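Protein Bug27 (Bordetella pertussis, PDB 2QPQ) is probably the periplasmic receptor of a tripartite tricarboxylate transport system, binding a small solute between two alpha/beta lobes in the manner of a Venus flytrap. Local coordinates at residues L10-T15 with Q39-E44; N98-P103 with Q228-L233; V105-A110 with A180-S185; K125-Q130 with K154-H159. All coordinates share one frame; numbering follows the deposited sequence.

How the contacts relate
All four contacts reach one mixed sheet. Contact 1, whose segments are the first two strands of the chain, closes before the others open. Contact 2 then spans a long loop in which contact 3 is nested, and contact 4 lies within contact 3. Contacts 2 and 3 share the long strand 93-109; their centres are about 19 Å apart and Val102 packs on Thr183 and Ala184. Contact 1 touches contact 2 through Ile12 and Leu232, with about 17 Å between centres, whereas the centre of contact 4 lies about 43 Å from that of contact 1, across the chain's centre. Strand 93-109 therefore runs continuously between two parts of the molecule, and bound citrate sits near Gln228 and Thr183.

Contact 1: L10-T15 with Q39-E44; sequences LDIIVT and QTAVVE
Val14 and Val43 press together on the close-packed face of this parallel strand pair, Val14 CG2 standing 3.5 Å from Val43 CG1. Next along the same face comes Ile12, whose CG1 branch lies anti to the carbonyl carbon (chi1 -65°) and sends CD1 back between two neighbours: it is 3.9 Å from Ala41 CB and 4.1 Å from Val43 CG2. Helix 21-35 covers this layer, with Leu33 against Leu10, Ala26 against Val14 and Arg27 against Val43. Between the strands the backbone bonds are bent at the Leu10 end and nearly straight from Ile12 onward: Ile12 N gives its hydrogen to Val42 O at 2.8 Å and Val14 N to Glu44 O at 2.7 Å, while the bond from Leu10 N to Thr40 O at the start is weak.

The other face is mixed and more open at Asp11, Val42 and Glu44. Asp11 and Glu44 lean towards one another across the strands, their carboxylate planes 36° apart, and Asp11 OD1 lies 2.5 Å from Glu44 OE2. Each acid has an arginine partner, which would ease their closeness: Arg61 makes a salt bridge to Asp11 OD2 and Arg46 one to Glu44 OE1. Ile13, the buried exception on this face, runs alongside Glu44 and packs against Leu57 and Val58 of helix 52-59. Strand 10-14, helix 21-35 and strand 41-45 together make a beta-alpha-beta crossover, the repeating element of an alpha/beta lobe.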
loop_
_atom_site.group_PDB
_atom_site.type_symbol
_atom_site.label_atom_id
_atom_site.label_comp_id
_atom_site.label_asym_id
_atom_site.label_seq_id
_atom_site.Cartn_x
_atom_site.Cartn_y
_atom_site.Cartn_z
ATOM N N LEU A 10 -24.453 2.149 0.424
ATOM C CA LEU A 10 -23.314 1.315 0.057
ATOM C C LEU A 10 -22.638 0.840 1.345
ATOM O O LEU A 10 -22.767 1.449 2.407
ATOM C CB LEU A 10 -22.319 2.071 -0.836
ATOM C CG LEU A 10 -22.526 2.313 -2.332
ATOM C CD1 LEU A 10 -23.942 2.502 -2.798
ATOM C CD2 LEU A 10 -21.629 3.481 -2.750
ATOM N N ASP A 11 -21.952 -0.284 1.251
ATOM C CA ASP A 11 -21.235 -0.845 2.384
ATOM C C ASP A 11 -19.803 -0.996 1.888
ATOM O O ASP A 11 -19.542 -1.779 1.002
ATOM C CB ASP A 11 -21.842 -2.201 2.717
ATOM C CG ASP A 11 -21.212 -2.848 3.946
ATOM O OD1 ASP A 11 -20.548 -2.122 4.752
ATOM O OD2 ASP A 11 -21.409 -4.075 4.122
ATOM N N ILE A 12 -18.896 -0.181 2.408
ATOM C CA ILE A 12 -17.519 -0.168 1.941
ATOM C C ILE A 12 -16.737 -0.867 3.044
ATOM O O ILE A 12 -16.708 -0.393 4.190
ATOM C CB ILE A 12 -17.004 1.278 1.727
ATOM C CG1 ILE A 12 -17.777 1.979 0.596
ATOM C CG2 ILE A 12 -15.494 1.318 1.437
ATOM C CD1 ILE A 12 -17.418 3.475 0.500
ATOM N N ILE A 13 -16.124 -1.992 2.700
ATOM C CA ILE A 13 -15.440 -2.815 3.707
ATOM C C ILE A 13 -13.968 -2.538 3.573
ATOM O O ILE A 13 -13.378 -2.738 2.502
ATOM C CB ILE A 13 -15.733 -4.342 3.530
ATOM C CG1 ILE A 13 -17.255 -4.681 3.564
ATOM C CG2 ILE A 13 -14.920 -5.149 4.561
ATOM C CD1 ILE A 13 -17.977 -4.198 4.790
ATOM N N VAL A 14 -13.376 -1.991 4.633
ATOM C CA VAL A 14 -11.963 -1.626 4.595
ATOM C C VAL A 14 -11.102 -2.776 5.141
ATOM O O VAL A 14 -11.390 -3.286 6.206
ATOM C CB VAL A 14 -11.686 -0.328 5.395
ATOM C CG1 VAL A 14 -10.293 0.160 5.086
ATOM C CG2 VAL A 14 -12.715 0.752 5.058
ATOM N N THR A 15 -10.043 -3.125 4.411
ATOM C CA THR A 15 -9.215 -4.313 4.686
ATOM C C THR A 15 -8.152 -4.008 5.720
ATOM O O THR A 15 -7.450 -4.898 6.163
ATOM C CB THR A 15 -8.471 -4.782 3.409
ATOM O OG1 THR A 15 -7.830 -3.650 2.786
ATOM C CG2 THR A 15 -9.436 -5.483 2.432
ATOM N N GLN A 39 -27.333 8.366 -0.462
ATOM C CA GLN A 39 -27.449 7.284 0.516
ATOM C C GLN A 39 -26.097 7.200 1.226
ATOM O O GLN A 39 -25.078 7.595 0.658
ATOM C CB GLN A 39 -27.785 5.957 -0.174
ATOM C CG GLN A 39 -29.201 5.880 -0.810
ATOM C CD GLN A 39 -30.284 5.452 0.180
ATOM O OE1 GLN A 39 -29.986 4.872 1.221
ATOM N NE2 GLN A 39 -31.546 5.730 -0.151
ATOM N N THR A 40 -26.111 6.721 2.469
ATOM C CA THR A 40 -24.913 6.610 3.283
ATOM C C THR A 40 -24.021 5.555 2.668
ATOM O O THR A 40 -24.469 4.426 2.417
ATOM C CB THR A 40 -25.234 6.135 4.722
ATOM O OG1 THR A 40 -26.347 6.868 5.256
ATOM C CG2 THR A 40 -24.011 6.297 5.642
ATOM N N ALA A 41 -22.781 5.923 2.381
ATOM C CA ALA A 41 -21.756 4.947 2.115
ATOM C C ALA A 41 -21.205 4.590 3.477
ATOM O O ALA A 41 -20.313 5.291 3.996
ATOM C CB ALA A 41 -20.681 5.568 1.247
ATOM N N VAL A 42 -21.750 3.546 4.087
ATOM C CA VAL A 42 -21.255 3.084 5.380
ATOM C C VAL A 42 -19.856 2.490 5.197
ATOM O O VAL A 42 -19.654 1.574 4.398
ATOM C CB VAL A 42 -22.173 2.022 6.012
ATOM C CG1 VAL A 42 -21.558 1.481 7.356
ATOM C CG2 VAL A 42 -23.636 2.547 6.176
ATOM N N VAL A 43 -18.900 2.996 5.963
ATOM C CA VAL A 43 -17.535 2.490 5.917
ATOM C C VAL A 43 -17.270 1.675 7.169
ATOM O O VAL A 43 -17.535 2.128 8.292
ATOM C CB VAL A 43 -16.534 3.651 5.770
ATOM C CG1 VAL A 43 -15.070 3.187 5.950
ATOM C CG2 VAL A 43 -16.757 4.362 4.428
ATOM N N GLU A 44 -16.789 0.452 6.993
ATOM C CA GLU A 44 -16.493 -0.365 8.140
ATOM C C GLU A 44 -15.157 -1.092 7.968
ATOM O O GLU A 44 -14.786 -1.463 6.871
ATOM C CB GLU A 44 -17.672 -1.303 8.431
ATOM C CG GLU A 44 -18.055 -2.165 7.287
ATOM C CD GLU A 44 -19.149 -3.155 7.659
ATOM O OE1 GLU A 44 -19.079 -3.780 8.756
ATOM O OE2 GLU A 44 -20.062 -3.337 6.845
#

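Contact 2: N98-P103 with Q228-L233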
loop_
_atom_site.group_PDB
_atom_site.type_symbol
_atom_site.label_atom_id
_atom_site.label_comp_id
_atom_site.label_asym_id
_atom_site.label_seq_id
_atom_site.Cartn_x
_atom_site.Cartn_y
_atom_site.Cartn_z
ATOM N N ASN A 98 -8.662 2.765 -8.894
ATOM C CA ASN A 98 -7.495 3.067 -8.069
ATOM C C ASN A 98 -7.402 4.559 -7.877
ATOM O O ASN A 98 -7.284 5.295 -8.873
ATOM C CB ASN A 98 -6.228 2.569 -8.755
ATOM C CG ASN A 98 -4.982 2.967 -8.011
ATOM O OD1 ASN A 98 -4.961 2.935 -6.779
ATOM N ND2 ASN A 98 -3.932 3.344 -8.754
ATOM N N VAL A 99 -7.448 4.999 -6.610
ATOM C CA VAL A 99 -7.551 6.430 -6.264
ATOM C C VAL A 99 -6.232 7.133 -5.819
ATOM O O VAL A 99 -6.138 8.365 -5.811
ATOM C CB VAL A 99 -8.661 6.681 -5.227
ATOM C CG1 VAL A 99 -10.018 6.142 -5.708
ATOM C CG2 VAL A 99 -8.324 6.027 -3.869
ATOM N N ALA A 100 -5.217 6.361 -5.451
ATOM C CA ALA A 100 -3.980 6.936 -4.925
ATOM C C ALA A 100 -2.859 5.932 -4.863
ATOM O O ALA A 100 -3.064 4.740 -4.512
ATOM C CB ALA A 100 -4.193 7.482 -3.518
ATOM N N TYR A 101 -1.665 6.434 -5.113
ATOM C CA TYR A 101 -0.449 5.675 -4.840
ATOM C C TYR A 101 0.230 6.308 -3.644
ATOM O O TYR A 101 0.043 7.503 -3.367
ATOM C CB TYR A 101 0.493 5.748 -6.017
ATOM C CG TYR A 101 0.064 4.968 -7.237
ATOM C CD1 TYR A 101 0.369 3.611 -7.365
ATOM C CD2 TYR A 101 -0.604 5.606 -8.296
ATOM C CE1 TYR A 101 -0.007 2.901 -8.512
ATOM C CE2 TYR A 101 -0.986 4.917 -9.439
ATOM C CZ TYR A 101 -0.686 3.563 -9.542
ATOM O OH TYR A 101 -1.069 2.880 -10.673
ATOM N N VAL A 102 1.011 5.516 -2.921
ATOM C CA VAL A 102 1.996 6.101 -2.014
ATOM C C VAL A 102 3.272 5.280 -2.094
ATOM O O VAL A 102 3.251 4.045 -1.882
ATOM C CB VAL A 102 1.491 6.309 -0.542
ATOM C CG1 VAL A 102 1.481 4.984 0.258
ATOM C CG2 VAL A 102 2.401 7.313 0.202
ATOM N N PRO A 103 4.400 5.953 -2.353
ATOM C CA PRO A 103 5.620 5.165 -2.286
ATOM C C PRO A 103 5.969 4.778 -0.834
ATOM O O PRO A 103 5.501 5.410 0.131
ATOM C CB PRO A 103 6.668 6.106 -2.887
ATOM C CG PRO A 103 6.155 7.486 -2.570
ATOM C CD PRO A 103 4.666 7.390 -2.656
ATOM N N GLN A 228 2.626 1.483 -3.729
ATOM C CA GLN A 228 1.389 0.932 -3.200
ATOM C C GLN A 228 0.171 1.695 -3.719
ATOM O O GLN A 228 0.073 2.890 -3.557
ATOM C CB GLN A 228 1.412 0.981 -1.685
ATOM C CG GLN A 228 0.152 0.511 -0.947
ATOM C CD GLN A 228 0.435 0.395 0.533
ATOM O OE1 GLN A 228 1.408 -0.234 0.910
ATOM N NE2 GLN A 228 -0.356 1.043 1.364
ATOM N N TRP A 229 -0.747 0.973 -4.318
ATOM C CA TRP A 229 -2.036 1.515 -4.783
ATOM C C TRP A 229 -3.090 1.273 -3.737
ATOM O O TRP A 229 -2.906 0.457 -2.802
ATOM C CB TRP A 229 -2.455 0.896 -6.137
ATOM C CG TRP A 229 -2.198 -0.604 -6.351
ATOM C CD1 TRP A 229 -1.207 -1.153 -7.131
ATOM C CD2 TRP A 229 -2.984 -1.721 -5.870
ATOM N NE1 TRP A 229 -1.316 -2.518 -7.130
ATOM C CE2 TRP A 229 -2.385 -2.893 -6.368
ATOM C CE3 TRP A 229 -4.110 -1.839 -5.035
ATOM C CZ2 TRP A 229 -2.888 -4.209 -6.092
ATOM C CZ3 TRP A 229 -4.608 -3.168 -4.745
ATOM C CH2 TRP A 229 -3.963 -4.323 -5.274
ATOM N N HIS A 230 -4.200 1.985 -3.905
ATOM C CA HIS A 230 -5.299 2.026 -2.947
ATOM C C HIS A 230 -6.534 2.189 -3.803
ATOM O O HIS A 230 -6.642 3.151 -4.568
ATOM C CB HIS A 230 -5.216 3.230 -2.007
ATOM C CG HIS A 230 -3.938 3.313 -1.232
ATOM N ND1 HIS A 230 -2.781 3.828 -1.777
ATOM C CD2 HIS A 230 -3.637 2.963 0.043
ATOM C CE1 HIS A 230 -1.806 3.747 -0.883
ATOM N NE2 HIS A 230 -2.303 3.245 0.233
ATOM N N GLY A 231 -7.470 1.258 -3.688
ATOM C CA GLY A 231 -8.644 1.365 -4.514
ATOM C C GLY A 231 -9.754 0.524 -4.004
ATOM O O GLY A 231 -9.682 -0.003 -2.875
ATOM N N LEU A 232 -10.797 0.436 -4.848
ATOM C CA LEU A 232 -12.019 -0.231 -4.510
ATOM C C LEU A 232 -12.260 -1.337 -5.520
ATOM O O LEU A 232 -12.096 -1.134 -6.757
ATOM C CB LEU A 232 -13.195 0.796 -4.518
ATOM C CG LEU A 232 -13.145 1.738 -3.274
ATOM C CD1 LEU A 232 -13.917 3.028 -3.467
ATOM C CD2 LEU A 232 -13.652 1.033 -2.012
ATOM N N LEU A 233 -12.645 -2.494 -4.972
ATOM C CA LEU A 233 -13.096 -3.661 -5.756
ATOM C C LEU A 233 -14.541 -3.977 -5.414
ATOM O O LEU A 233 -15.051 -3.510 -4.375
ATOM C CB LEU A 233 -12.234 -4.907 -5.456
ATOM C CG LEU A 233 -10.712 -4.763 -5.339
ATOM C CD1 LEU A 233 -10.004 -6.095 -4.987
ATOM C CD2 LEU A 233 -10.121 -4.188 -6.662
#
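His230 reaches across the strands with its ring: ND1 donates to Ala100 O at 2.9 Å, and that oxygen lies in the plane of the imidazole. Seen from the acceptor the approach is less regular, since the nitrogen stands 57° out of the carbonyl plane. Further round the ring's edge, Val102 CG1 comes within 3.7 Å of His230 CE1. The backbone of the same histidine is held as well. Its N bonds to the side-chain OD1 of Asn98 at 3.1 Å, and its O accepts from Val99 N at 2.9 Å. Asn98 can do this because its CG is anti to the backbone N (chi1 175°), which sends the amide across to the other strand, nearly at right angles to the Trp229 ring. Beyond this irregular stretch, which resembles a beta bulge with Val99 and Ala100 both facing His230, Val102 and Gln228 form a hydrogen-bonded antiparallel pair; Val102 N reaches Gln228 O at 2.9 Å. On the Asn98 face, Tyr101 CE1 rests 4.0 Å from Trp229 CB.

A second shell positions these groups. Asp273 takes the ND2 of Asn98, while Asp285 binds the indole NE1 of Trp229, whose ring also meets Phe278 edge-to-face. Gln142 bonds to OE1 of Gln228, whose NE2 bonds to a bound citrate, probably from the crystallisation liquor. Chemically, the ND1 bond implies that His230 carries a hydrogen on that nitrogen, and that an imidazole and an amide add side-chain bonds to the strand pairing where it is irregular.

Contact 3: V105-A110 with A180-S185; sequences VFVVPA and AVVTAS
The ring of Phe106 carries Val181 over its centre: CG2 of that valine sits 3.7 Å from the ring centroid and 14° off the normal, a CH-pi contact on one face. The two side chains run side by side in the same direction, and Val181 offers CG2 because this branch is the one anti to the carbonyl carbon. Leu149 of helix 141-153 also touches the Phe106 side chain.

On the opposite face of the sheet the side chains that meet are aliphatic. Val182 CG2 is wedged between two valines of the other strand, 4.2 Å from both Val105 CG1 and Val107 CG2. Two hydrogen-bonded antiparallel pairs frame Phe106 and Val181. Val105 N bonds to Val182 O at 2.8 Å, and Val107 N to Ala180 O at 2.9 Å, each answered by a return bond.

At the end of its strand Thr183 occupies the N-cap position before helix 184-192, and its OG1 shares a hydrogen bond with Ser185 OG at 3.1 Å. The chemistry thus divides: among the buried strand residues only backbone polar groups meet across the contact, and they bond to one another, whereas hydroxyls gather at the turn, where Thr183 lies near the bound citrate.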
loop_
_atom_site.group_PDB
_atom_site.type_symbol
_atom_site.label_atom_id
_atom_site.label_comp_id
_atom_site.label_asym_id
_atom_site.label_seq_id
_atom_site.Cartn_x
_atom_site.Cartn_y
_atom_site.Cartn_z
ATOM N N VAL A 105 9.312 4.459 1.826
ATOM C CA VAL A 105 10.559 5.161 2.009
ATOM C C VAL A 105 11.438 4.422 2.987
ATOM O O VAL A 105 10.952 3.899 3.995
ATOM C CB VAL A 105 10.290 6.615 2.441
ATOM C CG1 VAL A 105 9.493 6.624 3.759
ATOM C CG2 VAL A 105 11.593 7.431 2.470
ATOM N N PHE A 106 12.723 4.304 2.637
ATOM C CA PHE A 106 13.731 3.803 3.554
ATOM C C PHE A 106 14.175 4.964 4.438
ATOM O O PHE A 106 14.766 5.908 3.936
ATOM C CB PHE A 106 14.922 3.238 2.778
ATOM C CG PHE A 106 14.642 1.924 2.099
ATOM C CD1 PHE A 106 13.739 1.857 1.053
ATOM C CD2 PHE A 106 15.271 0.755 2.524
ATOM C CE1 PHE A 106 13.465 0.653 0.408
ATOM C CE2 PHE A 106 15.032 -0.455 1.882
ATOM C CZ PHE A 106 14.120 -0.510 0.819
ATOM N N VAL A 107 13.853 4.898 5.730
ATOM C CA VAL A 107 14.182 5.968 6.685
ATOM C C VAL A 107 15.128 5.473 7.795
ATOM O O VAL A 107 15.104 4.291 8.235
ATOM C CB VAL A 107 12.904 6.678 7.277
ATOM C CG1 VAL A 107 12.112 7.335 6.171
ATOM C CG2 VAL A 107 11.953 5.672 8.021
ATOM N N VAL A 108 15.972 6.398 8.220
ATOM C CA VAL A 108 16.949 6.157 9.280
ATOM C C VAL A 108 16.836 7.309 10.299
ATOM O O VAL A 108 16.330 8.385 9.964
ATOM C CB VAL A 108 18.439 5.991 8.726
ATOM C CG1 VAL A 108 18.565 4.780 7.821
ATOM C CG2 VAL A 108 18.992 7.306 8.021
ATOM N N PRO A 109 17.255 7.067 11.552
ATOM C CA PRO A 109 17.241 8.107 12.566
ATOM C C PRO A 109 18.105 9.290 12.148
ATOM O O PRO A 109 19.096 9.118 11.411
ATOM C CB PRO A 109 17.920 7.429 13.764
ATOM C CG PRO A 109 17.866 6.011 13.525
ATOM C CD PRO A 109 17.787 5.799 12.071
ATOM N N ALA A 110 17.719 10.469 12.607
ATOM C CA ALA A 110 18.607 11.650 12.603
ATOM C C ALA A 110 19.969 11.236 13.136
ATOM O O ALA A 110 20.070 10.541 14.161
ATOM C CB ALA A 110 18.018 12.769 13.466
ATOM N N ALA A 180 14.001 1.582 8.794
ATOM C CA ALA A 180 12.690 1.008 8.512
ATOM C C ALA A 180 12.216 1.382 7.122
ATOM O O ALA A 180 12.590 2.415 6.543
ATOM C CB ALA A 180 11.617 1.480 9.582
ATOM N N VAL A 181 11.323 0.551 6.622
ATOM C CA VAL A 181 10.592 0.863 5.415
ATOM C C VAL A 181 9.131 1.105 5.776
ATOM O O VAL A 181 8.449 0.226 6.302
ATOM C CB VAL A 181 10.738 -0.265 4.428
ATOM C CG1 VAL A 181 9.996 0.077 3.129
ATOM C CG2 VAL A 181 12.255 -0.488 4.220
ATOM N N VAL A 182 8.661 2.329 5.519
ATOM C CA VAL A 182 7.301 2.675 5.876
ATOM C C VAL A 182 6.700 3.457 4.701
ATOM O O VAL A 182 7.396 3.782 3.740
ATOM C CB VAL A 182 7.222 3.452 7.248
ATOM C CG1 VAL A 182 7.821 2.596 8.398
ATOM C CG2 VAL A 182 7.953 4.786 7.171
ATOM N N THR A 183 5.421 3.772 4.769
ATOM C CA THR A 183 4.841 4.574 3.710
ATOM C C THR A 183 5.407 5.982 3.812
ATOM O O THR A 183 5.616 6.505 4.934
ATOM C CB THR A 183 3.319 4.663 3.847
ATOM O OG1 THR A 183 3.008 5.294 5.084
ATOM C CG2 THR A 183 2.652 3.274 3.755
ATOM N N ALA A 184 5.647 6.590 2.651
ATOM C CA ALA A 184 5.985 8.012 2.571
ATOM C C ALA A 184 5.058 8.936 3.384
ATOM O O ALA A 184 5.514 9.837 4.086
ATOM C CB ALA A 184 6.073 8.456 1.105
ATOM N N SER A 185 3.764 8.700 3.315
ATOM C CA SER A 185 2.769 9.501 4.033
ATOM C C SER A 185 2.960 9.517 5.566
ATOM O O SER A 185 2.868 10.593 6.186
ATOM C CB SER A 185 1.370 8.998 3.682
ATOM O OG SER A 185 1.364 7.581 3.823
#

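Contact 4: K125-Q130 with K154-H159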
loop_
_atom_site.group_PDB
_atom_site.type_symbol
_atom_site.label_atom_id
_atom_site.label_comp_id
_atom_site.label_asym_id
_atom_site.label_seq_id
_atom_site.Cartn_x
_atom_site.Cartn_y
_atom_site.Cartn_z
ATOM N N LYS A 125 25.761 -6.100 2.302
ATOM C CA LYS A 125 26.162 -6.996 1.205
ATOM C C LYS A 125 26.409 -8.444 1.648
ATOM O O LYS A 125 25.911 -9.361 1.002
ATOM C CB LYS A 125 27.369 -6.448 0.397
ATOM C CG LYS A 125 27.059 -5.875 -1.006
ATOM C CD LYS A 125 26.186 -6.796 -1.902
ATOM C CE LYS A 125 26.972 -7.998 -2.444
ATOM N NZ LYS A 125 26.259 -9.320 -2.267
ATOM N N GLN A 126 27.157 -8.646 2.741
ATOM C CA GLN A 126 27.489 -10.018 3.245
ATOM C C GLN A 126 26.360 -10.682 4.095
ATOM O O GLN A 126 25.550 -9.964 4.690
ATOM C CB GLN A 126 28.833 -9.993 4.005
ATOM C CG GLN A 126 30.024 -9.471 3.175
ATOM C CD GLN A 126 31.385 -9.770 3.800
ATOM O OE1 GLN A 126 31.677 -10.916 4.166
ATOM N NE2 GLN A 126 32.244 -8.739 3.901
ATOM N N THR A 127 26.375 -12.028 4.175
ATOM C CA THR A 127 25.236 -12.967 4.541
ATOM C C THR A 127 24.612 -13.064 5.963
ATOM O O THR A 127 23.566 -12.475 6.297
ATOM C CB THR A 127 25.710 -14.381 4.326
ATOM O OG1 THR A 127 27.117 -14.432 4.632
ATOM C CG2 THR A 127 25.437 -14.816 2.912
ATOM N N ASN A 128 25.206 -13.921 6.778
ATOM C CA ASN A 128 25.172 -13.635 8.179
ATOM C C ASN A 128 25.786 -12.216 8.085
ATOM O O ASN A 128 26.524 -11.904 7.113
ATOM C CB ASN A 128 26.011 -14.642 8.979
ATOM C CG ASN A 128 25.783 -16.097 8.519
ATOM O OD1 ASN A 128 24.799 -16.720 8.865
ATOM N ND2 ASN A 128 26.713 -16.622 7.723
ATOM N N THR A 129 25.479 -11.416 9.088
ATOM C CA THR A 129 25.382 -9.900 9.143
ATOM C C THR A 129 24.021 -9.479 9.758
ATOM O O THR A 129 23.000 -10.267 9.728
ATOM C CB THR A 129 25.728 -8.984 7.893
ATOM O OG1 THR A 129 24.696 -9.032 6.873
ATOM C CG2 THR A 129 27.150 -9.215 7.340
ATOM N N GLN A 130 24.039 -8.248 10.317
ATOM C CA GLN A 130 23.037 -7.787 11.282
ATOM C C GLN A 130 22.384 -6.423 10.982
ATOM O O GLN A 130 21.997 -5.720 11.901
ATOM C CB GLN A 130 23.649 -7.761 12.693
ATOM C CG GLN A 130 24.153 -9.162 13.167
ATOM C CD GLN A 130 25.594 -9.442 12.794
ATOM O OE1 GLN A 130 26.446 -8.576 12.912
ATOM N NE2 GLN A 130 25.874 -10.660 12.356
ATOM N N LYS A 154 21.197 -8.005 -4.112
ATOM C CA LYS A 154 21.868 -9.134 -3.445
ATOM C C LYS A 154 22.403 -8.775 -2.053
ATOM O O LYS A 154 23.577 -8.957 -1.744
ATOM C CB LYS A 154 22.949 -9.744 -4.353
ATOM C CG LYS A 154 22.369 -10.254 -5.679
ATOM C CD LYS A 154 23.463 -10.752 -6.648
ATOM C CE LYS A 154 24.345 -9.589 -7.205
ATOM N NZ LYS A 154 24.846 -9.845 -8.625
ATOM N N THR A 155 21.512 -8.267 -1.199
ATOM C CA THR A 155 21.902 -7.887 0.138
ATOM C C THR A 155 21.207 -8.805 1.154
ATOM O O THR A 155 20.356 -9.652 0.780
ATOM C CB THR A 155 21.648 -6.369 0.450
ATOM O OG1 THR A 155 20.271 -6.015 0.212
ATOM C CG2 THR A 155 22.564 -5.465 -0.415
ATOM N N HIS A 156 21.578 -8.629 2.426
ATOM C CA HIS A 156 21.105 -9.525 3.479
ATOM C C HIS A 156 20.511 -8.807 4.703
ATOM O O HIS A 156 20.798 -9.159 5.849
ATOM C CB HIS A 156 22.226 -10.483 3.851
ATOM C CG HIS A 156 22.679 -11.310 2.693
ATOM N ND1 HIS A 156 23.774 -10.975 1.932
ATOM C CD2 HIS A 156 22.136 -12.406 2.110
ATOM C CE1 HIS A 156 23.906 -11.843 0.943
ATOM N NE2 HIS A 156 22.924 -12.721 1.031
ATOM N N MET A 157 19.686 -7.791 4.446
ATOM C CA MET A 157 19.013 -7.072 5.524
ATOM C C MET A 157 18.000 -8.011 6.156
ATOM O O MET A 157 17.366 -8.792 5.441
ATOM C CB MET A 157 18.260 -5.847 5.009
ATOM C CG MET A 157 19.141 -4.822 4.306
ATOM S SD MET A 157 18.108 -3.454 3.742
ATOM C CE MET A 157 16.895 -4.273 2.717
ATOM N N VAL A 158 17.833 -7.887 7.472
ATOM C CA VAL A 158 16.949 -8.755 8.237
ATOM C C VAL A 158 15.671 -8.004 8.619
ATOM O O VAL A 158 15.726 -6.975 9.289
ATOM C CB VAL A 158 17.642 -9.270 9.515
ATOM C CG1 VAL A 158 16.606 -10.018 10.453
ATOM C CG2 VAL A 158 18.822 -10.165 9.140
ATOM N N HIS A 159 14.530 -8.551 8.211
ATOM C CA HIS A 159 13.240 -7.876 8.419
ATOM C C HIS A 159 12.770 -8.024 9.854
ATOM O O HIS A 159 12.749 -9.141 10.429
ATOM C CB HIS A 159 12.214 -8.447 7.439
ATOM C CG HIS A 159 10.795 -8.070 7.724
ATOM N ND1 HIS A 159 10.355 -6.764 7.808
ATOM C CD2 HIS A 159 9.702 -8.845 7.913
ATOM C CE1 HIS A 159 9.047 -6.753 8.032
ATOM N NE2 HIS A 159 8.633 -8.003 8.100
HETATM O O HOH W 1 21.634 -11.334 7.439
HETATM O O HOH W 2 22.500 -7.805 7.279
#
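The carbonyl oxygen of His156 is gripped by two waters that bridge to the loop 125-130. One lies 2.6 Å from His156 O and donates a second hydrogen to Thr129 OG1; the other links His156 O to Thr127 O. The hydroxyl of Thr129 donates in turn to Gln126 O, so the water and the turn of the chain are tied together.

The imidazole of His156 makes the direct contacts. With CG anti to the carbonyl carbon (chi1 -60°), the ring is carried towards the loop, and ND1 donates to Lys125 O at 2.8 Å. The bond is bent, with an N-H...O angle of 132°, although the oxygen lies close to the ring plane. One face of the same ring receives Thr127 CA, 3.7 Å from the centroid in a CH-pi contact, while Thr127 CG2 lies 3.8 Å from His156 NE2. Lys125 folds its chain back to cross Thr155 at about a right angle, and Lys125 NZ bonds to Lys154 O at 2.8 Å, in the carbonyl plane.

Most of these residues are exposed; Thr155 is buried, its hydroxyl bonded to Asn150. The loop joins helix 117-123 to strand 132-135, and Lys154 leaves helix 141-153 with positive phi. At Val158, still within the contact, strand 158-161 begins its parallel pairing with strand 132-135.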